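Long-range contacts in minor fimbrium tip subunit Mfa3 (Porphyromonas gingivalis ATCC 33277, PDB 5NF4), which forms part of the tip of the minor fimbriae, filaments that mediate biofilm formation and adhesion to host cells and to other oral bacteria: residues Gly109-Phe114 and Gln168-Gly173; Glu208-Ile213 and Phe278-Arg283; Met253-Val258 and Val320-His325. One frame throughout, in Å; residues are numbered along the deposited sequence.

Contact 1: residues Gly109-Phe114 and Gln168-Gly173; sequences GQRDFF and QTVTIG
Q110 and T169 run side by side on one face of an antiparallel strand pair, pointing the same way. Q110 bends back at chi2 (-47°), which brings its amide alongside the threonine: NE2 donates to T169 OG1 over 3.1 Å, nearly straight at 164° and with the hydroxyl in the amide plane. NE2 has a second partner in N167.

The other face carries R111, F113, Q168 and V170. V170 puts CG2 at the edge of the F113 ring, 4.0 Å from CE1, while R111 crosses the valine at about a right angle, its CD 3.9 Å from the same CG2. Q168 approaches the ring obliquely through CG, 4.0 Å from F113 CD1; its amide is turned 86° from the ring plane, and its NE2 is hydrogen-bonded to S166 O and D185 OD1. Beneath the side chains, G109 pairs with V170 and R111 with Q168 through two backbone bonds each, the shortest being Q168 N to R111 O at 2.8 Å.

Strand 71-78 flanks strand 109-117 on its other side: V76 touches R111 and F113, and D78 forms a salt bridge with R111. F182 of strand 180-205 stacks on F113, and helix 132-140 packs against F114.

Contact 2: residues Glu208-Ile213 and Phe278-Arg283; sequences ENLQKI and FRLTTR
The guanidinium of R283 lies against the backbone of E208-L210, with the carbonyl oxygen of L210 over one face and that of E208 at the edge, near its plane. The edge contact is a weak hydrogen bond, R283 NE to E208 O, 3.1 Å long and bent to 127°. A water links R283 NH2, from which it accepts, to L210 O, to which it donates. The extended run from CG to NE carries the aliphatic part of R283 past the N209 carbonyl, with CG 3.7 Å from N209 O. The F278 ring has CD2 of L280 at its edge, while CG2 of I213 approaches obliquely; with Y328 it makes an edge-to-face pair.

I213 and L280 lie side by side, pointing the same way. L280 CD2 nestles among the isoleucine carbons, closest to I213 CG1 at 3.6 Å. On the opposite face K212 and T281 also run alongside each other, touching through CG and CB.

The strands are antiparallel, but Q211 and K212 both face T281, a classic beta bulge. T281 O therefore accepts two backbone bonds, from Q211 N at 2.8 Å and K212 N at 3.1 Å, both in the carbonyl plane. T281 N returns an almost straight bond to K212 O. Past the bulge, R283 N reaches N209 O at 2.8 Å from above the carbonyl plane.

I213, L280 and F278 face inward, onto V201 of strand 180-205 and I330 of strand 324-332, whereas R279 has its salt bridge with D289. The chemistry thus divides: an apolar side is packed against neighbouring strands, and at the strand end the arginine side chain is held by one weak bond to the E208 carbonyl and by a water shared with L210 O, a grip that is probably modest.

Contact 3: residues Met253-Val258 and Val320-His325; sequences MPEAIV and VYRNRH
V320 meets A256 in a single antiparallel bridge, its N donating to A256 O and its O accepting from A256 N, each over 2.9 Å. The V320 carbonyl also receives a CA-H...O contact from E255. With CG1 anti to the backbone N (chi1 175°), the valine turns that methyl to M253, whose side chain crosses it at about a right angle and touches it through CE at 4.0 Å. A197 of strand 180-205 packs against V320 as well.

Y321 points its CB away from M253-V258, although its CA lies 4.0 Å from E255 OE1. It opens the type II turn that runs to R324.

R322 carries the polar part of the contact. Its NE and NH2 grip the E255 carboxylate side-on, one nitrogen to each oxygen: NE to OE1 at 3.1 Å, and NH2 to OE2 at 3.0 Å with an angle of 171°. Both oxygens lie near the guanidinium plane but are met from above the carboxylate plane, the two groups being turned 67° apart. R322 N also donates to OE1, on its anti side.

N323 and R324 complete the turn and lead into strand 324-332.

E255 is buried, yet OE1 takes two bonds from R322, and OE2 is shared between R322 NH2 and the backbone N of N227. R322 NH1 in turn donates to R223 O. Such pairing would probably keep the glutamate ionised, and it ties the turn to the residue just past the end of strand 248-254 and to the loop at N227.

In the fold
Contact 3 is the buried one, its centre about 6 Å from that of the chain; contacts 1 and 2 are partly buried, centred 27 and 26 Å out on opposite sides. Contacts 1 and 2 are both antiparallel strand pairings, the first in regular register, the second bulged; one face is apolar in contact 2, but in contact 1 the corresponding face mixes F113 and V170 with R111 and Q168. Contact 3 has a single bridge and relies instead on a buried salt bridge, whereas R283 of contact 2 meets carbonyls and water near the surface. Strand 180-205 packs against all three. Contacts 2 and 3 interleave along the chain, their nearest atoms about 7 Å apart.

Contact 1: residues Gly109-Phe114 and Gln168-Gly173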
loop_
_atom_site.group_PDB
_atom_site.type_symbol
_atom_site.label_atom_id
_atom_site.label_comp_id
_atom_site.label_asym_id
_atom_site.label_seq_id
_atom_site.Cartn_x
_atom_site.Cartn_y
_atom_site.Cartn_z
ATOM N N GLY A 109 -2.257 -15.973 -26.578
ATOM C CA GLY A 109 -1.056 -15.260 -26.965
ATOM C C GLY A 109 -0.319 -14.757 -25.739
ATOM O O GLY A 109 -0.446 -15.340 -24.671
ATOM N N GLN A 110 0.485 -13.713 -25.917
ATOM C CA GLN A 110 1.241 -13.101 -24.828
ATOM C C GLN A 110 0.425 -11.938 -24.327
ATOM O O GLN A 110 0.039 -11.077 -25.124
ATOM C CB GLN A 110 2.614 -12.609 -25.296
ATOM C CG GLN A 110 3.480 -13.716 -25.862
ATOM C CD GLN A 110 3.469 -14.937 -24.964
ATOM O OE1 GLN A 110 2.942 -16.017 -25.334
ATOM N NE2 GLN A 110 4.012 -14.767 -23.760
ATOM N N ARG A 111 0.110 -11.943 -23.039
ATOM C CA ARG A 111 -0.805 -10.933 -22.497
ATOM C C ARG A 111 -0.278 -10.279 -21.242
ATOM O O ARG A 111 0.351 -10.912 -20.387
ATOM C CB ARG A 111 -2.186 -11.561 -22.210
ATOM C CG ARG A 111 -3.113 -11.671 -23.433
ATOM C CD ARG A 111 -2.826 -12.888 -24.341
ATOM N NE ARG A 111 -3.725 -12.835 -25.474
ATOM C CZ ARG A 111 -3.502 -12.134 -26.578
ATOM N NH1 ARG A 111 -2.371 -11.452 -26.750
ATOM N NH2 ARG A 111 -4.402 -12.140 -27.532
ATOM N N ASP A 112 -0.530 -8.978 -21.166
ATOM C CA ASP A 112 -0.288 -8.193 -19.962
ATOM C C ASP A 112 -1.624 -7.968 -19.229
ATOM O O ASP A 112 -2.561 -7.453 -19.821
ATOM C CB ASP A 112 0.324 -6.850 -20.331
ATOM C CG ASP A 112 1.767 -6.934 -20.810
ATOM O OD1 ASP A 112 2.350 -8.015 -21.047
ATOM O OD2 ASP A 112 2.360 -5.844 -20.904
ATOM N N PHE A 113 -1.706 -8.367 -17.958
ATOM C CA PHE A 113 -2.942 -8.305 -17.172
ATOM C C PHE A 113 -2.792 -7.166 -16.158
ATOM O O PHE A 113 -1.795 -7.111 -15.466
ATOM C CB PHE A 113 -3.186 -9.578 -16.402
ATOM C CG PHE A 113 -3.598 -10.759 -17.258
ATOM C CD1 PHE A 113 -2.687 -11.399 -18.096
ATOM C CD2 PHE A 113 -4.890 -11.240 -17.175
ATOM C CE1 PHE A 113 -3.092 -12.493 -18.844
ATOM C CE2 PHE A 113 -5.289 -12.310 -17.919
ATOM C CZ PHE A 113 -4.393 -12.942 -18.751
ATOM N N PHE A 114 -3.807 -6.325 -16.066
ATOM C CA PHE A 114 -3.820 -5.225 -15.097
ATOM C C PHE A 114 -5.053 -5.379 -14.235
ATOM O O PHE A 114 -6.153 -5.508 -14.748
ATOM C CB PHE A 114 -3.837 -3.846 -15.770
ATOM C CG PHE A 114 -2.620 -3.546 -16.578
ATOM C CD1 PHE A 114 -2.465 -4.115 -17.845
ATOM C CD2 PHE A 114 -1.633 -2.691 -16.103
ATOM C CE1 PHE A 114 -1.350 -3.832 -18.613
ATOM C CE2 PHE A 114 -0.513 -2.399 -16.872
ATOM C CZ PHE A 114 -0.367 -3.003 -18.145
ATOM N N GLN A 168 2.449 -12.708 -19.949
ATOM C CA GLN A 168 1.919 -13.997 -19.549
ATOM C C GLN A 168 1.555 -14.814 -20.756
ATOM O O GLN A 168 0.938 -14.313 -21.677
ATOM C CB GLN A 168 0.681 -13.812 -18.691
ATOM C CG GLN A 168 0.923 -12.939 -17.482
ATOM C CD GLN A 168 1.813 -13.605 -16.468
ATOM O OE1 GLN A 168 1.410 -14.571 -15.840
ATOM N NE2 GLN A 168 3.033 -13.085 -16.293
ATOM N N THR A 169 1.920 -16.076 -20.734
ATOM C CA THR A 169 1.611 -16.932 -21.846
ATOM C C THR A 169 0.251 -17.528 -21.606
ATOM O O THR A 169 0.051 -18.301 -20.670
ATOM C CB THR A 169 2.666 -18.043 -22.021
ATOM O OG1 THR A 169 3.954 -17.441 -22.195
ATOM C CG2 THR A 169 2.335 -18.895 -23.207
ATOM N N VAL A 170 -0.689 -17.172 -22.476
ATOM C CA VAL A 170 -2.046 -17.692 -22.401
ATOM C C VAL A 170 -2.255 -18.711 -23.499
ATOM O O VAL A 170 -2.180 -18.364 -24.694
ATOM C CB VAL A 170 -3.067 -16.541 -22.535
ATOM C CG1 VAL A 170 -4.489 -17.066 -22.436
ATOM C CG2 VAL A 170 -2.799 -15.483 -21.474
ATOM N N THR A 171 -2.464 -19.977 -23.107
ATOM C CA THR A 171 -2.571 -21.076 -24.048
ATOM C C THR A 171 -4.021 -21.386 -24.353
ATOM O O THR A 171 -4.930 -20.992 -23.625
ATOM C CB THR A 171 -1.897 -22.376 -23.516
ATOM O OG1 THR A 171 -2.402 -22.694 -22.217
ATOM C CG2 THR A 171 -0.379 -22.218 -23.455
ATOM N N ILE A 172 -4.216 -22.126 -25.428
ATOM C CA ILE A 172 -5.531 -22.467 -25.928
ATOM C C ILE A 172 -6.225 -23.506 -25.069
ATOM O O ILE A 172 -5.625 -24.501 -24.660
ATOM C CB ILE A 172 -5.425 -22.997 -27.365
ATOM C CG1 ILE A 172 -4.989 -21.860 -28.301
ATOM C CG2 ILE A 172 -6.743 -23.605 -27.847
ATOM C CD1 ILE A 172 -4.455 -22.328 -29.610
ATOM N N GLY A 173 -7.509 -23.277 -24.817
ATOM C CA GLY A 173 -8.354 -24.301 -24.228
ATOM C C GLY A 173 -9.392 -23.763 -23.261
ATOM O O GLY A 173 -9.642 -22.562 -23.200
#

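Contact 2: residues Glu208-Ile213 and Phe278-Arg283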
loop_
_atom_site.group_PDB
_atom_site.type_symbol
_atom_site.label_atom_id
_atom_site.label_comp_id
_atom_site.label_asym_id
_atom_site.label_seq_id
_atom_site.Cartn_x
_atom_site.Cartn_y
_atom_site.Cartn_z
ATOM N N GLU A 208 -0.468 5.762 30.261
ATOM C CA GLU A 208 -1.011 6.828 31.116
ATOM C C GLU A 208 -0.378 8.204 30.829
ATOM O O GLU A 208 -0.926 9.243 31.217
ATOM C CB GLU A 208 -0.797 6.498 32.587
ATOM C CG GLU A 208 -1.574 5.300 33.083
ATOM C CD GLU A 208 -1.048 3.994 32.537
ATOM O OE1 GLU A 208 0.154 3.942 32.182
ATOM O OE2 GLU A 208 -1.849 3.036 32.445
ATOM N N ASN A 209 0.804 8.195 30.224
ATOM C CA ASN A 209 1.565 9.420 30.004
ATOM C C ASN A 209 1.302 9.998 28.633
ATOM O O ASN A 209 1.833 11.048 28.302
ATOM C CB ASN A 209 3.071 9.182 30.132
ATOM C CG ASN A 209 3.494 8.718 31.515
ATOM O OD1 ASN A 209 2.987 9.185 32.542
ATOM N ND2 ASN A 209 4.458 7.803 31.547
ATOM N N LEU A 210 0.505 9.300 27.829
ATOM C CA LEU A 210 0.379 9.632 26.412
ATOM C C LEU A 210 -0.780 10.575 26.180
ATOM O O LEU A 210 -1.878 10.326 26.649
ATOM C CB LEU A 210 0.183 8.367 25.564
ATOM C CG LEU A 210 -0.001 8.531 24.048
ATOM C CD1 LEU A 210 1.278 9.051 23.381
ATOM C CD2 LEU A 210 -0.440 7.210 23.399
ATOM N N GLN A 211 -0.530 11.656 25.449
ATOM C CA GLN A 211 -1.590 12.591 25.099
ATOM C C GLN A 211 -2.045 12.332 23.670
ATOM O O GLN A 211 -3.234 12.282 23.386
ATOM C CB GLN A 211 -1.111 14.029 25.248
ATOM C CG GLN A 211 -2.133 15.059 24.854
ATOM C CD GLN A 211 -1.560 16.455 24.876
ATOM O OE1 GLN A 211 -0.963 16.880 25.867
ATOM N NE2 GLN A 211 -1.715 17.173 23.767
ATOM N N LYS A 212 -1.096 12.166 22.763
ATOM C CA LYS A 212 -1.463 11.824 21.397
ATOM C C LYS A 212 -0.311 11.383 20.539
ATOM O O LYS A 212 0.857 11.581 20.878
ATOM C CB LYS A 212 -2.143 12.998 20.702
ATOM C CG LYS A 212 -1.258 14.168 20.448
ATOM C CD LYS A 212 -2.022 15.160 19.579
ATOM C CE LYS A 212 -1.351 16.492 19.494
ATOM N NZ LYS A 212 -2.148 17.431 18.661
ATOM N N ILE A 213 -0.687 10.817 19.397
ATOM C CA ILE A 213 0.236 10.307 18.412
ATOM C C ILE A 213 -0.183 10.815 17.044
ATOM O O ILE A 213 -1.344 10.689 16.668
ATOM C CB ILE A 213 0.261 8.764 18.348
ATOM C CG1 ILE A 213 0.381 8.146 19.732
ATOM C CG2 ILE A 213 1.391 8.307 17.400
ATOM C CD1 ILE A 213 0.366 6.616 19.706
ATOM N N PHE A 278 6.428 9.526 13.142
ATOM C CA PHE A 278 5.317 9.771 14.037
ATOM C C PHE A 278 5.837 10.498 15.261
ATOM O O PHE A 278 6.986 10.336 15.683
ATOM C CB PHE A 278 4.523 8.495 14.398
ATOM C CG PHE A 278 5.287 7.415 15.120
ATOM C CD1 PHE A 278 5.264 7.338 16.499
ATOM C CD2 PHE A 278 5.935 6.409 14.416
ATOM C CE1 PHE A 278 5.922 6.301 17.175
ATOM C CE2 PHE A 278 6.597 5.376 15.093
ATOM C CZ PHE A 278 6.585 5.321 16.461
ATOM N N ARG A 279 4.986 11.391 15.727
ATOM C CA ARG A 279 5.269 12.250 16.869
ATOM C C ARG A 279 4.438 11.849 18.073
ATOM O O ARG A 279 3.209 11.852 18.013
ATOM C CB ARG A 279 4.993 13.686 16.469
ATOM C CG ARG A 279 4.991 14.648 17.621
ATOM C CD ARG A 279 4.910 16.068 17.108
ATOM N NE ARG A 279 6.151 16.472 16.458
ATOM C CZ ARG A 279 6.232 17.237 15.371
ATOM N NH1 ARG A 279 5.133 17.678 14.763
ATOM N NH2 ARG A 279 7.430 17.554 14.884
ATOM N N LEU A 280 5.112 11.510 19.174
ATOM C CA LEU A 280 4.438 11.175 20.415
ATOM C C LEU A 280 4.523 12.349 21.315
ATOM O O LEU A 280 5.619 12.811 21.601
ATOM C CB LEU A 280 5.092 9.989 21.111
ATOM C CG LEU A 280 5.291 8.706 20.325
ATOM C CD1 LEU A 280 6.195 7.836 21.155
ATOM C CD2 LEU A 280 3.966 8.037 20.094
ATOM N N THR A 281 3.367 12.801 21.782
ATOM C CA THR A 281 3.291 13.864 22.757
ATOM C C THR A 281 2.752 13.336 24.063
ATOM O O THR A 281 1.689 12.695 24.090
ATOM C CB THR A 281 2.401 15.002 22.267
ATOM O OG1 THR A 281 2.949 15.499 21.053
ATOM C CG2 THR A 281 2.355 16.138 23.285
ATOM N N THR A 282 3.466 13.641 25.149
ATOM C CA THR A 282 3.096 13.177 26.466
ATOM C C THR A 282 2.233 14.224 27.150
ATOM O O THR A 282 2.260 15.391 26.775
ATOM C CB THR A 282 4.319 12.917 27.359
ATOM O OG1 THR A 282 4.922 14.164 27.710
ATOM C CG2 THR A 282 5.327 12.062 26.672
ATOM N N ARG A 283 1.470 13.802 28.140
ATOM C CA ARG A 283 0.692 14.750 28.958
ATOM C C ARG A 283 1.561 15.849 29.593
ATOM O O ARG A 283 1.069 16.955 29.866
ATOM C CB ARG A 283 -0.077 13.991 30.035
ATOM C CG ARG A 283 -1.076 13.025 29.448
ATOM C CD ARG A 283 -1.824 12.285 30.518
ATOM N NE ARG A 283 -2.752 11.328 29.925
ATOM C CZ ARG A 283 -3.971 11.633 29.491
ATOM N NH1 ARG A 283 -4.424 12.878 29.586
ATOM N NH2 ARG A 283 -4.739 10.689 28.962
HETATM O O HOH W 1 -3.458 8.173 28.038
#

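Contact 3: residues Met253-Val258 and Val320-His325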
loop_
_atom_site.group_PDB
_atom_site.type_symbol
_atom_site.label_atom_id
_atom_site.label_comp_id
_atom_site.label_asym_id
_atom_site.label_seq_id
_atom_site.Cartn_x
_atom_site.Cartn_y
_atom_site.Cartn_z
ATOM N N MET A 253 -0.619 5.168 5.260
ATOM C CA MET A 253 -0.093 6.196 4.395
ATOM C C MET A 253 0.363 5.621 3.059
ATOM O O MET A 253 0.742 4.442 2.972
ATOM C CB MET A 253 1.087 6.932 5.029
ATOM C CG MET A 253 2.275 6.092 5.377
ATOM S SD MET A 253 2.041 4.957 6.769
ATOM C CE MET A 253 3.736 5.036 7.421
ATOM N N PRO A 254 0.345 6.464 2.036
ATOM C CA PRO A 254 0.829 5.926 0.764
ATOM C C PRO A 254 2.320 5.622 0.777
ATOM O O PRO A 254 3.086 6.181 1.558
ATOM C CB PRO A 254 0.518 7.031 -0.225
ATOM C CG PRO A 254 -0.495 7.903 0.444
ATOM C CD PRO A 254 -0.117 7.856 1.892
ATOM N N GLU A 255 2.722 4.714 -0.096
ATOM C CA GLU A 255 4.129 4.512 -0.388
ATOM C C GLU A 255 4.836 5.841 -0.558
ATOM O O GLU A 255 4.298 6.760 -1.174
ATOM C CB GLU A 255 4.258 3.659 -1.662
ATOM C CG GLU A 255 5.653 3.366 -2.089
ATOM C CD GLU A 255 5.629 2.376 -3.207
ATOM O OE1 GLU A 255 5.596 1.158 -2.911
ATOM O OE2 GLU A 255 5.580 2.836 -4.365
ATOM N N ALA A 256 6.038 5.940 -0.009
ATOM C CA ALA A 256 6.831 7.143 -0.103
ATOM C C ALA A 256 8.284 6.786 -0.283
ATOM O O ALA A 256 8.900 6.193 0.608
ATOM C CB ALA A 256 6.644 8.030 1.155
ATOM N N ILE A 257 8.824 7.108 -1.455
ATOM C CA ILE A 257 10.242 6.898 -1.722
ATOM C C ILE A 257 11.074 8.003 -1.105
ATOM O O ILE A 257 10.770 9.176 -1.270
ATOM C CB ILE A 257 10.541 6.874 -3.222
ATOM C CG1 ILE A 257 9.638 5.875 -3.936
ATOM C CG2 ILE A 257 12.020 6.577 -3.462
ATOM C CD1 ILE A 257 9.662 4.478 -3.370
ATOM N N VAL A 258 12.144 7.623 -0.410
ATOM C CA VAL A 258 13.137 8.582 0.075
ATOM C C VAL A 258 14.508 8.234 -0.481
ATOM O O VAL A 258 14.967 7.094 -0.345
ATOM C CB VAL A 258 13.206 8.589 1.611
ATOM C CG1 VAL A 258 14.118 9.728 2.108
ATOM C CG2 VAL A 258 11.787 8.727 2.217
ATOM N N VAL A 320 8.970 4.201 2.646
ATOM C CA VAL A 320 7.809 3.469 3.121
ATOM C C VAL A 320 7.239 2.713 1.920
ATOM O O VAL A 320 6.830 3.341 0.968
ATOM C CB VAL A 320 6.758 4.421 3.694
ATOM C CG1 VAL A 320 5.465 3.694 4.091
ATOM C CG2 VAL A 320 7.331 5.209 4.897
ATOM N N TYR A 321 7.192 1.391 1.985
ATOM C CA TYR A 321 6.729 0.555 0.875
ATOM C C TYR A 321 5.244 0.191 0.974
ATOM O O TYR A 321 4.735 -0.109 2.060
ATOM C CB TYR A 321 7.564 -0.717 0.818
ATOM C CG TYR A 321 8.977 -0.497 0.326
ATOM C CD1 TYR A 321 9.249 -0.373 -1.037
ATOM C CD2 TYR A 321 10.033 -0.395 1.211
ATOM C CE1 TYR A 321 10.541 -0.150 -1.491
ATOM C CE2 TYR A 321 11.325 -0.173 0.765
ATOM C CZ TYR A 321 11.571 -0.057 -0.596
ATOM O OH TYR A 321 12.853 0.163 -1.033
ATOM N N ARG A 322 4.560 0.141 -0.172
ATOM C CA ARG A 322 3.156 -0.259 -0.155
ATOM C C ARG A 322 2.956 -1.654 0.426
ATOM O O ARG A 322 3.795 -2.545 0.256
ATOM C CB ARG A 322 2.574 -0.228 -1.564
ATOM C CG ARG A 322 3.169 -1.276 -2.489
ATOM C CD ARG A 322 2.714 -1.104 -3.957
ATOM N NE ARG A 322 3.117 0.205 -4.457
ATOM C CZ ARG A 322 2.346 1.030 -5.148
ATOM N NH1 ARG A 322 1.108 0.659 -5.512
ATOM N NH2 ARG A 322 2.822 2.233 -5.471
ATOM N N ASN A 323 1.820 -1.841 1.077
ATOM C CA ASN A 323 1.344 -3.139 1.508
ATOM C C ASN A 323 2.283 -3.802 2.515
ATOM O O ASN A 323 2.291 -5.016 2.662
ATOM C CB ASN A 323 1.121 -4.050 0.297
ATOM C CG ASN A 323 -0.052 -5.021 0.494
ATOM O OD1 ASN A 323 -1.135 -4.640 0.925
ATOM N ND2 ASN A 323 0.175 -6.284 0.171
ATOM N N ARG A 324 3.048 -2.984 3.233
ATOM C CA ARG A 324 3.858 -3.496 4.324
ATOM C C ARG A 324 3.284 -2.968 5.640
ATOM O O ARG A 324 2.554 -1.970 5.669
ATOM C CB ARG A 324 5.322 -3.081 4.179
ATOM C CG ARG A 324 5.984 -3.587 2.880
ATOM C CD ARG A 324 6.150 -5.100 2.828
ATOM N NE ARG A 324 7.126 -5.645 3.779
ATOM C CZ ARG A 324 8.447 -5.476 3.706
ATOM N NH1 ARG A 324 8.996 -4.741 2.739
ATOM N NH2 ARG A 324 9.228 -6.032 4.624
ATOM N N HIS A 325 3.641 -3.651 6.709
ATOM C CA HIS A 325 3.107 -3.379 8.047
ATOM C C HIS A 325 4.265 -2.983 8.967
ATOM O O HIS A 325 5.155 -3.800 9.241
ATOM C CB HIS A 325 2.383 -4.649 8.494
ATOM C CG HIS A 325 1.609 -4.549 9.777
ATOM N ND1 HIS A 325 1.010 -5.656 10.348
ATOM C CD2 HIS A 325 1.337 -3.507 10.602
ATOM C CE1 HIS A 325 0.402 -5.301 11.465
ATOM N NE2 HIS A 325 0.585 -4.004 11.644
#